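Local coordinates for putative cytoplasmic protein (Salmonella typhimurium, PDB 2GK3) that is of unknown function but forms hexamers and belongs to a putative glutamine amidotransferase family, with a fold probably related to class I glutaminase domains, at residues V13-E18 against E40-L45. Residues are numbered along the deposited sequence; the frame is centred on the assembly and turned at random.
Sequences VLFIGE and EGATWL
Glu18, where the chain leaves its first core strand, meets Gly41 just ahead of helix 43-51, their CA atoms 4.9 Å apart. Gly41 N donates to Glu18 O over 2.7 Å, nearly straight at the hydrogen (171°), yet the donor stands 35° above the carbonyl plane. A water donates a hydrogen bond to the same oxygen and accepts one from Ala42 N, which ties the N-cap residue to the strand end as well. Glu40 CA adds a weaker CA-H...O approach to Glu18 O. In what is probably a glutaminase-like fold, as the family assignment suggests, residues 13-17 form a parallel strand between strands 55-59 and 80-84; the long antiparallel hairpin then runs out and back, and this contact closes its base. Glu18 bends at its second torsion, laying its aliphatic part against Ala42, with CG 3.6 Å from CB, while OE1 comes 3.4 Å from Gly41 C. Its other oxygen, OE2, is hydrogen-bonded to Ser84 and lies close to Asp226. Deeper in, Phe15 has CG anti to the backbone N (chi1 -171°), which sets its ring beside Ala42 and Leu45. The ring's CE1 meets Leu45 CD1 at 3.6 Å, and CZ comes within 4.1 Å of Ala42 CB; both methyls approach obliquely. Tyr242 and Trp246 of helix 242-253 also touch Leu45, and Tyr58 and Val82 touch Phe15.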
loop_
_atom_site.group_PDB
_atom_site.type_symbol
_atom_site.label_atom_id
_atom_site.label_comp_id
_atom_site.label_asym_id
_atom_site.label_seq_id
_atom_site.Cartn_x
_atom_site.Cartn_y
_atom_site.Cartn_z
ATOM N N VAL E 13 -15.322 21.673 -25.789
ATOM C CA VAL E 13 -15.587 21.165 -24.432
ATOM C C VAL E 13 -14.314 20.624 -23.771
ATOM O O VAL E 13 -13.566 19.876 -24.395
ATOM C CB VAL E 13 -16.681 20.069 -24.456
ATOM C CG1 VAL E 13 -16.865 19.408 -23.065
ATOM C CG2 VAL E 13 -17.993 20.638 -24.972
ATOM N N LEU E 14 -14.079 21.011 -22.517
ATOM C CA LEU E 14 -12.993 20.470 -21.700
ATOM C C LEU E 14 -13.541 19.312 -20.872
ATOM O O LEU E 14 -14.434 19.502 -20.062
ATOM C CB LEU E 14 -12.439 21.559 -20.772
ATOM C CG LEU E 14 -10.985 21.578 -20.279
ATOM C CD1 LEU E 14 -10.945 22.079 -18.860
ATOM C CD2 LEU E 14 -10.245 20.240 -20.376
ATOM N N PHE E 15 -13.033 18.107 -21.084
ATOM C CA PHE E 15 -13.508 16.956 -20.326
ATOM C C PHE E 15 -12.449 16.567 -19.285
ATOM O O PHE E 15 -11.346 16.153 -19.646
ATOM C CB PHE E 15 -13.827 15.786 -21.266
ATOM C CG PHE E 15 -14.540 14.626 -20.588
ATOM C CD1 PHE E 15 -15.887 14.393 -20.819
ATOM C CD2 PHE E 15 -13.852 13.768 -19.726
ATOM C CE1 PHE E 15 -16.539 13.336 -20.192
ATOM C CE2 PHE E 15 -14.492 12.713 -19.097
ATOM C CZ PHE E 15 -15.831 12.493 -19.326
ATOM N N ILE E 16 -12.778 16.714 -18.000
ATOM C CA ILE E 16 -11.836 16.437 -16.934
ATOM C C ILE E 16 -12.162 15.144 -16.182
ATOM O O ILE E 16 -13.301 14.902 -15.759
ATOM C CB ILE E 16 -11.727 17.607 -15.945
ATOM C CG1 ILE E 16 -11.598 18.948 -16.683
ATOM C CG2 ILE E 16 -10.553 17.403 -15.016
ATOM C CD1 ILE E 16 -11.632 20.188 -15.759
ATOM N N GLY E 17 -11.156 14.294 -16.032
ATOM C CA GLY E 17 -11.243 13.181 -15.099
ATOM C C GLY E 17 -11.179 11.849 -15.778
ATOM O O GLY E 17 -10.449 11.688 -16.727
ATOM N N GLU E 18 -11.943 10.890 -15.271
ATOM C CA GLU E 18 -12.087 9.563 -15.903
ATOM C C GLU E 18 -10.764 8.844 -16.189
ATOM O O GLU E 18 -10.612 8.162 -17.201
ATOM C CB GLU E 18 -12.975 9.643 -17.165
ATOM C CG GLU E 18 -14.453 9.779 -16.870
ATOM C CD GLU E 18 -15.054 8.544 -16.206
ATOM O OE1 GLU E 18 -14.494 7.431 -16.343
ATOM O OE2 GLU E 18 -16.102 8.688 -15.540
ATOM N N GLU E 40 -7.965 4.545 -18.620
ATOM C CA GLU E 40 -8.860 5.666 -18.814
ATOM C C GLU E 40 -10.264 5.116 -18.973
ATOM O O GLU E 40 -10.460 4.108 -19.644
ATOM C CB GLU E 40 -8.422 6.483 -20.009
ATOM C CG GLU E 40 -7.129 7.187 -19.710
ATOM C CD GLU E 40 -6.621 8.044 -20.836
ATOM O OE1 GLU E 40 -5.697 8.833 -20.573
ATOM O OE2 GLU E 40 -7.141 7.942 -21.967
ATOM N N GLY E 41 -11.233 5.776 -18.338
ATOM C CA GLY E 41 -12.549 5.202 -18.128
ATOM C C GLY E 41 -13.644 5.583 -19.095
ATOM O O GLY E 41 -14.669 4.897 -19.151
ATOM N N ALA E 42 -13.431 6.667 -19.846
ATOM C CA ALA E 42 -14.452 7.221 -20.749
ATOM C C ALA E 42 -14.069 7.244 -22.245
ATOM O O ALA E 42 -14.580 8.062 -23.013
ATOM C CB ALA E 42 -14.899 8.612 -20.275
ATOM N N THR E 43 -13.200 6.333 -22.660
ATOM C CA THR E 43 -12.778 6.239 -24.065
ATOM C C THR E 43 -13.982 6.180 -25.024
ATOM O O THR E 43 -14.034 6.919 -26.015
ATOM C CB THR E 43 -11.784 5.050 -24.248
ATOM O OG1 THR E 43 -10.673 5.238 -23.350
ATOM C CG2 THR E 43 -11.234 4.963 -25.683
ATOM N N TRP E 44 -14.963 5.335 -24.700
ATOM C CA TRP E 44 -16.213 5.247 -25.461
ATOM C C TRP E 44 -16.951 6.578 -25.611
ATOM O O TRP E 44 -17.226 7.028 -26.736
ATOM C CB TRP E 44 -17.149 4.211 -24.832
ATOM C CG TRP E 44 -18.488 4.074 -25.522
ATOM C CD1 TRP E 44 -19.719 4.243 -24.958
ATOM C CD2 TRP E 44 -18.722 3.726 -26.897
ATOM N NE1 TRP E 44 -20.711 4.016 -25.890
ATOM C CE2 TRP E 44 -20.125 3.699 -27.088
ATOM C CE3 TRP E 44 -17.883 3.419 -27.980
ATOM C CZ2 TRP E 44 -20.710 3.380 -28.323
ATOM C CZ3 TRP E 44 -18.458 3.112 -29.207
ATOM C CH2 TRP E 44 -19.862 3.091 -29.370
ATOM N N LEU E 45 -17.290 7.188 -24.480
ATOM C CA LEU E 45 -17.970 8.465 -24.481
ATOM C C LEU E 45 -17.212 9.473 -25.350
ATOM O O LEU E 45 -17.797 10.098 -26.226
ATOM C CB LEU E 45 -18.080 9.008 -23.057
ATOM C CG LEU E 45 -19.223 9.954 -22.668
ATOM C CD1 LEU E 45 -18.760 10.925 -21.595
ATOM C CD2 LEU E 45 -19.854 10.714 -23.828
HETATM O O HOH W 1 -10.971 8.438 -20.292
#